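Local atomic coordinates of STU0660 (Streptococcus thermophilus, PDB entry 3ZTH), a protein that takes part in CRISPR-mediated bacterial immunity as a large Csn2 protein and probably binds DNA. Residues M1-I13 with I54-R67. Sequence-based numbering, arbitrary orientation.
Sequences MKFFVQHPYKERI and IFDYEEPTILDEAR
The guanidinium of Arg-67 lies flat on one face of the Phe-4 ring as a cation-pi stack, its CZ 3.8 Å from the ring centroid and the two planes 28° apart; at the edge of the ring sits the backbone of Asp-64, with its O 3.4 Å from Phe-4 CD2. Arg-67 closes the type I turn that begins at Asp-64, and a bend at chi2 (56°) helps fold it back over the ring.

The second guanidinium, that of Arg-12, is sandwiched between CD1 of Leu-63 on one face and CG of Gln-6 on the other. Its NH1 bonds in two directions, to Thr-61 O at 2.9 Å, close to the guanidinium plane, and to Phe-4 O at 2.8 Å. Each of these carbonyls also takes a backbone N-H, Thr-61 O from Gln-6 and Phe-4 O from Leu-63, so Arg-12 ties both backbones together at the end of the strand pairing. Gln-6 swings its chain away from the backbone N (chi1 -158°), which brings OE1 to Thr-61 N at 2.8 Å, the donor standing above the amide carbonyl plane.

On the opposite side of the sheet, Phe-3 CB meets Ile-62 CG2, and Val-5 packs on Ile-37 of helix 28-43. Phe-4 and Leu-63 form a hydrogen-bonded pair, Val-5 and Ile-62 a non-hydrogen-bonded one; these join strand 2-5, the middle strand, to strand 62-63 at an edge of a three-stranded antiparallel sheet, in a protein of the P-loop NTPase clan.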
HETATM    1  N   MSE A   1     -21.842 -39.823  -1.269  1.00 52.93           N
HETATM    2  CA  MSE A   1     -21.174 -39.755  -2.595  1.00 50.84           C
HETATM    3  C   MSE A   1     -19.696 -40.095  -2.487  1.00 47.09           C
HETATM    4  O   MSE A   1     -19.241 -40.629  -1.477  1.00 45.28           O
HETATM    5  CB  MSE A   1     -21.326 -38.363  -3.189  1.00 56.73           C
HETATM    6  CG  MSE A   1     -20.567 -37.291  -2.448  1.00 64.22           C
HETATM    7 SE   MSE A   1     -20.730 -35.604  -3.364  1.00 81.56          SE
HETATM    8  CE  MSE A   1     -19.533 -35.953  -4.850  1.00 71.73           C
ATOM      9  N   LYS A   2     -18.947 -39.780  -3.534  1.00 43.37           N
ATOM     10  CA  LYS A   2     -17.523 -40.069  -3.550  1.00 41.76           C
ATOM     11  C   LYS A   2     -16.676 -38.930  -4.100  1.00 39.50           C
ATOM     12  O   LYS A   2     -17.107 -38.195  -4.987  1.00 37.74           O
ATOM     13  CB  LYS A   2     -17.250 -41.328  -4.376  1.00 41.97           C
ATOM     14  CG  LYS A   2     -17.684 -42.615  -3.710  1.00 43.80           C
ATOM     15  CD  LYS A   2     -17.426 -43.801  -4.625  1.00 46.81           C
ATOM     16  CE  LYS A   2     -17.870 -45.105  -3.985  1.00 47.57           C
ATOM     17  NZ  LYS A   2     -17.088 -45.391  -2.757  1.00 50.52           N
ATOM     18  N   PHE A   3     -15.481 -38.778  -3.533  1.00 35.52           N
ATOM     19  CA  PHE A   3     -14.532 -37.779  -3.987  1.00 34.11           C
ATOM     20  C   PHE A   3     -13.344 -38.591  -4.480  1.00 34.23           C
ATOM     21  O   PHE A   3     -12.856 -39.478  -3.775  1.00 34.28           O
ATOM     22  CB  PHE A   3     -14.029 -36.871  -2.849  1.00 32.69           C
ATOM     23  CG  PHE A   3     -15.018 -35.825  -2.384  1.00 31.41           C
ATOM     24  CD1 PHE A   3     -16.148 -35.510  -3.131  1.00 29.68           C
ATOM     25  CD2 PHE A   3     -14.798 -35.141  -1.188  1.00 28.64           C
ATOM     26  CE1 PHE A   3     -17.042 -34.527  -2.692  1.00 28.79           C
ATOM     27  CE2 PHE A   3     -15.684 -34.163  -0.744  1.00 28.46           C
ATOM     28  CZ  PHE A   3     -16.810 -33.853  -1.499  1.00 28.45           C
ATOM     29  N   PHE A   4     -12.895 -38.320  -5.697  1.00 32.71           N
ATOM     30  CA  PHE A   4     -11.722 -39.003  -6.215  1.00 32.73           C
ATOM     31  C   PHE A   4     -10.690 -37.889  -6.321  1.00 33.68           C
ATOM     32  O   PHE A   4     -10.646 -37.146  -7.299  1.00 35.06           O
ATOM     33  CB  PHE A   4     -12.037 -39.658  -7.559  1.00 31.47           C
ATOM     34  CG  PHE A   4     -12.776 -40.959  -7.423  1.00 31.30           C
ATOM     35  CD1 PHE A   4     -12.104 -42.115  -7.028  1.00 29.90           C
ATOM     36  CD2 PHE A   4     -14.153 -41.024  -7.634  1.00 30.45           C
ATOM     37  CE1 PHE A   4     -12.790 -43.317  -6.845  1.00 31.59           C
ATOM     38  CE2 PHE A   4     -14.848 -42.223  -7.452  1.00 30.85           C
ATOM     39  CZ  PHE A   4     -14.167 -43.371  -7.055  1.00 29.26           C
ATOM     40  N   VAL A   5      -9.889 -37.762  -5.268  1.00 33.67           N
ATOM     41  CA  VAL A   5      -8.891 -36.707  -5.169  1.00 32.23           C
ATOM     42  C   VAL A   5      -7.628 -36.975  -5.948  1.00 32.88           C
ATOM     43  O   VAL A   5      -7.016 -38.042  -5.833  1.00 32.47           O
ATOM     44  CB  VAL A   5      -8.513 -36.451  -3.690  1.00 31.57           C
ATOM     45  CG1 VAL A   5      -7.601 -35.233  -3.582  1.00 28.21           C
ATOM     46  CG2 VAL A   5      -9.777 -36.252  -2.868  1.00 29.68           C
ATOM     47  N   GLN A   6      -7.227 -35.979  -6.724  1.00 32.98           N
ATOM     48  CA  GLN A   6      -6.036 -36.088  -7.532  1.00 34.65           C
ATOM     49  C   GLN A   6      -4.761 -36.212  -6.707  1.00 37.36           C
ATOM     50  O   GLN A   6      -4.540 -35.479  -5.739  1.00 36.34           O
ATOM     51  CB  GLN A   6      -5.929 -34.885  -8.452  1.00 35.27           C
ATOM     52  CG  GLN A   6      -5.058 -35.146  -9.660  1.00 36.65           C
ATOM     53  CD  GLN A   6      -5.186 -34.055 -10.689  1.00 37.81           C
ATOM     54  OE1 GLN A   6      -6.293 -33.572 -10.968  1.00 37.55           O
ATOM     55  NE2 GLN A   6      -4.056 -33.659 -11.275  1.00 37.31           N
ATOM     56  N   HIS A   7      -3.922 -37.154  -7.119  1.00 39.79           N
ATOM     57  CA  HIS A   7      -2.649 -37.417  -6.472  1.00 43.08           C
ATOM     58  C   HIS A   7      -1.567 -37.105  -7.497  1.00 44.36           C
ATOM     59  O   HIS A   7      -1.683 -37.480  -8.658  1.00 44.96           O
ATOM     60  CB  HIS A   7      -2.568 -38.889  -6.082  1.00 45.94           C
ATOM     61  CG  HIS A   7      -1.348 -39.236  -5.288  1.00 51.14           C
ATOM     62  ND1 HIS A   7      -1.294 -39.117  -3.917  1.00 51.72           N
ATOM     63  CD2 HIS A   7      -0.135 -39.697  -5.674  1.00 52.37           C
ATOM     64  CE1 HIS A   7      -0.102 -39.492  -3.491  1.00 53.05           C
ATOM     65  NE2 HIS A   7       0.621 -39.851  -4.537  1.00 53.72           N
ATOM     66  N   PRO A   8      -0.488 -36.434  -7.079  1.00 46.80           N
ATOM     67  CA  PRO A   8       0.595 -36.093  -8.006  1.00 48.96           C
ATOM     68  C   PRO A   8       1.146 -37.203  -8.912  1.00 49.88           C
ATOM     69  O   PRO A   8       1.481 -36.935 -10.061  1.00 51.77           O
ATOM     70  CB  PRO A   8       1.662 -35.485  -7.091  1.00 47.33           C
ATOM     71  CG  PRO A   8       1.390 -36.115  -5.769  1.00 49.59           C
ATOM     72  CD  PRO A   8      -0.121 -36.077  -5.702  1.00 47.98           C
ATOM     73  N   TYR A   9       1.252 -38.438  -8.436  1.00 50.89           N
ATOM     74  CA  TYR A   9       1.781 -39.472  -9.322  1.00 54.06           C
ATOM     75  C   TYR A   9       1.120 -40.846  -9.289  1.00 53.45           C
ATOM     76  O   TYR A   9       1.545 -41.763  -9.997  1.00 53.75           O
ATOM     77  CB  TYR A   9       3.299 -39.624  -9.125  1.00 59.54           C
ATOM     78  CG  TYR A   9       3.847 -39.118  -7.803  1.00 66.30           C
ATOM     79  CD1 TYR A   9       3.585 -39.787  -6.602  1.00 70.18           C
ATOM     80  CD2 TYR A   9       4.648 -37.973  -7.758  1.00 69.67           C
ATOM     81  CE1 TYR A   9       4.116 -39.327  -5.382  1.00 72.21           C
ATOM     82  CE2 TYR A   9       5.181 -37.501  -6.549  1.00 72.16           C
ATOM     83  CZ  TYR A   9       4.913 -38.181  -5.366  1.00 73.83           C
ATOM     84  OH  TYR A   9       5.450 -37.715  -4.179  1.00 75.04           O
ATOM     85  N   LYS A  10       0.073 -40.993  -8.487  1.00 51.63           N
ATOM     86  CA  LYS A  10      -0.626 -42.263  -8.398  1.00 48.96           C
ATOM     87  C   LYS A  10      -2.110 -42.099  -8.699  1.00 45.74           C
ATOM     88  O   LYS A  10      -2.574 -41.011  -9.045  1.00 45.21           O
ATOM     89  CB  LYS A  10      -0.455 -42.855  -7.001  1.00 52.88           C
ATOM     90  CG  LYS A  10       0.980 -43.161  -6.619  1.00 57.12           C
ATOM     91  CD  LYS A  10       1.019 -43.869  -5.279  1.00 62.43           C
ATOM     92  CE  LYS A  10       2.400 -44.413  -4.960  1.00 65.53           C
ATOM     93  NZ  LYS A  10       2.359 -45.222  -3.703  1.00 67.84           N
ATOM     94  N   GLU A  11      -2.851 -43.187  -8.567  1.00 42.37           N
ATOM     95  CA  GLU A  11      -4.285 -43.153  -8.804  1.00 42.23           C
ATOM     96  C   GLU A  11      -4.912 -42.161  -7.841  1.00 38.61           C
ATOM     97  O   GLU A  11      -4.289 -41.746  -6.872  1.00 37.21           O
ATOM     98  CB  GLU A  11      -4.892 -44.538  -8.577  1.00 46.59           C
ATOM     99  CG  GLU A  11      -4.487 -45.163  -7.249  1.00 51.71           C
ATOM    100  CD  GLU A  11      -5.128 -46.512  -7.014  1.00 56.29           C
ATOM    101  OE1 GLU A  11      -5.996 -46.921  -7.820  1.00 58.56           O
ATOM    102  OE2 GLU A  11      -4.764 -47.166  -6.017  1.00 59.66           O
ATOM    103  N   ARG A  12      -6.152 -41.786  -8.103  1.00 35.40           N
ATOM    104  CA  ARG A  12      -6.825 -40.839  -7.241  1.00 33.90           C
ATOM    105  C   ARG A  12      -7.134 -41.459  -5.890  1.00 33.63           C
ATOM    106  O   ARG A  12      -7.327 -42.672  -5.777  1.00 32.13           O
ATOM    107  CB  ARG A  12      -8.107 -40.337  -7.916  1.00 32.11           C
ATOM    108  CG  ARG A  12      -7.824 -39.301  -8.992  1.00 29.99           C
ATOM    109  CD  ARG A  12      -8.988 -39.082  -9.937  1.00 30.16           C
ATOM    110  NE  ARG A  12      -8.666 -38.058 -10.931  1.00 30.32           N
ATOM    111  CZ  ARG A  12      -8.701 -36.750 -10.692  1.00 31.99           C
ATOM    112  NH1 ARG A  12      -9.057 -36.308  -9.492  1.00 28.56           N
ATOM    113  NH2 ARG A  12      -8.365 -35.884 -11.643  1.00 31.13           N
ATOM    114  N   ILE A  13      -7.138 -40.621  -4.858  1.00 32.07           N
ATOM    115  CA  ILE A  13      -7.451 -41.076  -3.513  1.00 31.09           C
ATOM    116  C   ILE A  13      -8.970 -41.126  -3.458  1.00 32.34           C
ATOM    117  O   ILE A  13      -9.633 -40.107  -3.668  1.00 31.01           O
ATOM    118  CB  ILE A  13      -6.931 -40.084  -2.450  1.00 29.58           C
ATOM    119  CG1 ILE A  13      -5.412 -39.965  -2.559  1.00 28.35           C
ATOM    120  CG2 ILE A  13      -7.301 -40.560  -1.060  1.00 27.61           C
ATOM    121  CD1 ILE A  13      -4.927 -38.544  -2.689  1.00 29.55           C
ATOM    122  N   ILE A  54       3.956 -30.004  -8.939  1.00 46.95           N
ATOM    123  CA  ILE A  54       3.706 -31.440  -8.863  1.00 45.85           C
ATOM    124  C   ILE A  54       2.561 -31.950  -9.742  1.00 46.00           C
ATOM    125  O   ILE A  54       2.423 -33.155  -9.954  1.00 46.04           O
ATOM    126  CB  ILE A  54       3.418 -31.872  -7.405  1.00 44.26           C
ATOM    127  CG1 ILE A  54       2.153 -31.173  -6.896  1.00 43.58           C
ATOM    128  CG2 ILE A  54       4.612 -31.551  -6.533  1.00 41.46           C
ATOM    129  CD1 ILE A  54       1.686 -31.635  -5.525  1.00 43.62           C
ATOM    130  N   PHE A  55       1.727 -31.052 -10.242  1.00 44.93           N
ATOM    131  CA  PHE A  55       0.633 -31.487 -11.088  1.00 47.31           C
ATOM    132  C   PHE A  55       0.909 -31.066 -12.528  1.00 49.77           C
ATOM    133  O   PHE A  55      -0.007 -30.959 -13.341  1.00 50.89           O
ATOM    134  CB  PHE A  55      -0.674 -30.868 -10.604  1.00 46.70           C
ATOM    135  CG  PHE A  55      -1.012 -31.205  -9.186  1.00 47.58           C
ATOM    136  CD1 PHE A  55      -1.300 -32.515  -8.819  1.00 47.76           C
ATOM    137  CD2 PHE A  55      -1.033 -30.214  -8.208  1.00 47.48           C
ATOM    138  CE1 PHE A  55      -1.605 -32.834  -7.497  1.00 47.47           C
ATOM    139  CE2 PHE A  55      -1.336 -30.523  -6.884  1.00 46.92           C
ATOM    140  CZ  PHE A  55      -1.623 -31.834  -6.530  1.00 47.46           C
ATOM    141  N   ASP A  56       2.177 -30.830 -12.840  1.00 51.68           N
ATOM    142  CA  ASP A  56       2.555 -30.392 -14.179  1.00 53.39           C
ATOM    143  C   ASP A  56       1.903 -29.059 -14.538  1.00 52.20           C
ATOM    144  O   ASP A  56       1.396 -28.885 -15.648  1.00 51.41           O
ATOM    145  CB  ASP A  56       2.179 -31.447 -15.216  1.00 55.79           C
ATOM    146  CG  ASP A  56       3.350 -32.315 -15.598  1.00 59.19           C
ATOM    147  OD1 ASP A  56       4.041 -32.825 -14.681  1.00 59.96           O
ATOM    148  OD2 ASP A  56       3.577 -32.485 -16.817  1.00 61.19           O
ATOM    149  N   TYR A  57       1.915 -28.135 -13.577  1.00 50.34           N
ATOM    150  CA  TYR A  57       1.365 -26.792 -13.750  1.00 48.60           C
ATOM    151  C   TYR A  57      -0.087 -26.772 -14.203  1.00 49.53           C
ATOM    152  O   TYR A  57      -0.545 -25.808 -14.818  1.00 49.18           O
ATOM    153  CB  TYR A  57       2.249 -26.020 -14.722  1.00 45.09           C
ATOM    154  CG  TYR A  57       3.688 -26.042 -14.271  1.00 43.34           C
ATOM    155  CD1 TYR A  57       4.128 -25.200 -13.248  1.00 42.35           C
ATOM    156  CD2 TYR A  57       4.589 -26.978 -14.789  1.00 41.24           C
ATOM    157  CE1 TYR A  57       5.424 -25.293 -12.745  1.00 40.44           C
ATOM    158  CE2 TYR A  57       5.882 -27.080 -14.294  1.00 39.06           C
ATOM    159  CZ  TYR A  57       6.292 -26.235 -13.271  1.00 39.67           C
ATOM    160  OH  TYR A  57       7.562 -26.339 -12.762  1.00 39.82           O
ATOM    161  N   GLU A  58      -0.797 -27.851 -13.888  1.00 50.38           N
ATOM    162  CA  GLU A  58      -2.210 -27.987 -14.214  1.00 51.00           C
ATOM    163  C   GLU A  58      -2.933 -27.979 -12.870  1.00 49.14           C
ATOM    164  O   GLU A  58      -2.448 -28.572 -11.906  1.00 48.73           O
ATOM    165  CB  GLU A  58      -2.458 -29.314 -14.932  1.00 54.80           C
ATOM    166  CG  GLU A  58      -3.364 -29.187 -16.142  1.00 62.06           C
ATOM    167  CD  GLU A  58      -2.726 -28.362 -17.243  1.00 66.41           C
ATOM    168  OE1 GLU A  58      -1.722 -28.832 -17.823  1.00 66.80           O
ATOM    169  OE2 GLU A  58      -3.219 -27.242 -17.519  1.00 69.73           O
ATOM    170  N   GLU A  59      -4.077 -27.309 -12.791  1.00 46.24           N
ATOM    171  CA  GLU A  59      -4.809 -27.254 -11.531  1.00 45.31           C
ATOM    172  C   GLU A  59      -5.341 -28.628 -11.146  1.00 44.27           C
ATOM    173  O   GLU A  59      -5.847 -29.358 -11.990  1.00 44.65           O
ATOM    174  CB  GLU A  59      -5.970 -26.268 -11.629  1.00 45.69           C
ATOM    175  CG  GLU A  59      -5.605 -24.965 -12.307  1.00 49.13           C
ATOM    176  CD  GLU A  59      -6.622 -23.872 -12.057  1.00 51.01           C
ATOM    177  OE1 GLU A  59      -7.836 -24.172 -12.047  1.00 51.90           O
ATOM    178  OE2 GLU A  59      -6.203 -22.707 -11.881  1.00 52.47           O
ATOM    179  N   PRO A  60      -5.224 -29.001  -9.856  1.00 43.35           N
ATOM    180  CA  PRO A  60      -5.701 -30.301  -9.363  1.00 41.92           C
ATOM    181  C   PRO A  60      -7.230 -30.421  -9.387  1.00 41.87           C
ATOM    182  O   PRO A  60      -7.949 -29.441  -9.189  1.00 41.79           O
ATOM    183  CB  PRO A  60      -5.126 -30.362  -7.951  1.00 41.61           C
ATOM    184  CG  PRO A  60      -5.136 -28.923  -7.535  1.00 40.21           C
ATOM    185  CD  PRO A  60      -4.595 -28.231  -8.767  1.00 40.92           C
ATOM    186  N   THR A  61      -7.720 -31.634  -9.605  1.00 40.34           N
ATOM    187  CA  THR A  61      -9.150 -31.870  -9.690  1.00 39.02           C
ATOM    188  C   THR A  61      -9.694 -32.913  -8.715  1.00 37.98           C
ATOM    189  O   THR A  61      -8.948 -33.746  -8.197  1.00 36.65           O
ATOM    190  CB  THR A  61      -9.495 -32.279 -11.145  1.00 40.83           C
ATOM    191  OG1 THR A  61     -10.030 -31.147 -11.837  1.00 43.07           O
ATOM    192  CG2 THR A  61     -10.469 -33.427 -11.188  1.00 38.32           C
ATOM    193  N   ILE A  62     -11.000 -32.846  -8.461  1.00 36.92           N
ATOM    194  CA  ILE A  62     -11.684 -33.809  -7.592  1.00 35.84           C
ATOM    195  C   ILE A  62     -12.908 -34.312  -8.356  1.00 36.05           C
ATOM    196  O   ILE A  62     -13.798 -33.526  -8.698  1.00 36.66           O
ATOM    197  CB  ILE A  62     -12.163 -33.172  -6.264  1.00 35.65           C
ATOM    198  CG1 ILE A  62     -10.964 -32.675  -5.454  1.00 35.83           C
ATOM    199  CG2 ILE A  62     -12.964 -34.187  -5.467  1.00 33.90           C
ATOM    200  CD1 ILE A  62     -11.305 -32.274  -4.029  1.00 35.98           C
ATOM    201  N   LEU A  63     -12.955 -35.617  -8.621  1.00 35.27           N
ATOM    202  CA  LEU A  63     -14.063 -36.206  -9.374  1.00 35.04           C
ATOM    203  C   LEU A  63     -15.062 -36.943  -8.500  1.00 37.00           C
ATOM    204  O   LEU A  63     -14.727 -37.385  -7.400  1.00 37.74           O
ATOM    205  CB  LEU A  63     -13.522 -37.180 -10.424  1.00 31.52           C
ATOM    206  CG  LEU A  63     -12.378 -36.643 -11.288  1.00 33.04           C
ATOM    207  CD1 LEU A  63     -11.863 -37.753 -12.197  1.00 31.97           C
ATOM    208  CD2 LEU A  63     -12.855 -35.437 -12.095  1.00 30.59           C
ATOM    209  N   ASP A  64     -16.290 -37.079  -8.996  1.00 39.02           N
ATOM    210  CA  ASP A  64     -17.325 -37.805  -8.264  1.00 41.23           C
ATOM    211  C   ASP A  64     -17.391 -39.239  -8.792  1.00 41.36           C
ATOM    212  O   ASP A  64     -16.539 -39.659  -9.567  1.00 38.70           O
ATOM    213  CB  ASP A  64     -18.687 -37.129  -8.429  1.00 43.22           C
ATOM    214  CG  ASP A  64     -19.096 -36.999  -9.884  1.00 47.62           C
ATOM    215  OD1 ASP A  64     -19.071 -38.019 -10.608  1.00 47.11           O
ATOM    216  OD2 ASP A  64     -19.449 -35.873 -10.304  1.00 50.23           O
ATOM    217  N   GLU A  65     -18.406 -39.983  -8.366  1.00 44.38           N
ATOM    218  CA  GLU A  65     -18.576 -41.371  -8.779  1.00 46.88           C
ATOM    219  C   GLU A  65     -18.578 -41.508 -10.292  1.00 46.72           C
ATOM    220  O   GLU A  65     -17.887 -42.361 -10.849  1.00 47.95           O
ATOM    221  CB  GLU A  65     -19.890 -41.934  -8.238  1.00 50.91           C
ATOM    222  CG  GLU A  65     -20.159 -41.638  -6.767  1.00 58.86           C
ATOM    223  CD  GLU A  65     -20.867 -40.299  -6.538  1.00 61.34           C
ATOM    224  OE1 GLU A  65     -20.257 -39.233  -6.778  1.00 59.21           O
ATOM    225  OE2 GLU A  65     -22.048 -40.322  -6.114  1.00 64.88           O
ATOM    226  N   ALA A  66     -19.362 -40.667 -10.953  1.00 45.24           N
ATOM    227  CA  ALA A  66     -19.466 -40.706 -12.406  1.00 45.65           C
ATOM    228  C   ALA A  66     -18.181 -40.240 -13.075  1.00 46.06           C
ATOM    229  O   ALA A  66     -18.073 -40.245 -14.301  1.00 46.80           O
ATOM    230  CB  ALA A  66     -20.635 -39.842 -12.865  1.00 42.94           C
ATOM    231  N   ARG A  67     -17.209 -39.847 -12.264  1.00 46.00           N
ATOM    232  CA  ARG A  67     -15.937 -39.363 -12.775  1.00 47.09           C
ATOM    233  C   ARG A  67     -16.057 -37.954 -13.331  1.00 47.33           C
ATOM    234  O   ARG A  67     -15.264 -37.529 -14.168  1.00 47.69           O
ATOM    235  CB  ARG A  67     -15.389 -40.308 -13.844  1.00 46.97           C
ATOM    236  CG  ARG A  67     -14.339 -41.265 -13.306  1.00 49.88           C
ATOM    237  CD  ARG A  67     -14.849 -42.082 -12.134  1.00 50.33           C
ATOM    238  NE  ARG A  67     -13.767 -42.814 -11.485  1.00 51.84           N
ATOM    239  CZ  ARG A  67     -13.949 -43.807 -10.624  1.00 52.07           C
ATOM    240  NH1 ARG A  67     -15.175 -44.197 -10.298  1.00 51.56           N
ATOM    241  NH2 ARG A  67     -12.900 -44.415 -10.090  1.00 54.75           N
TER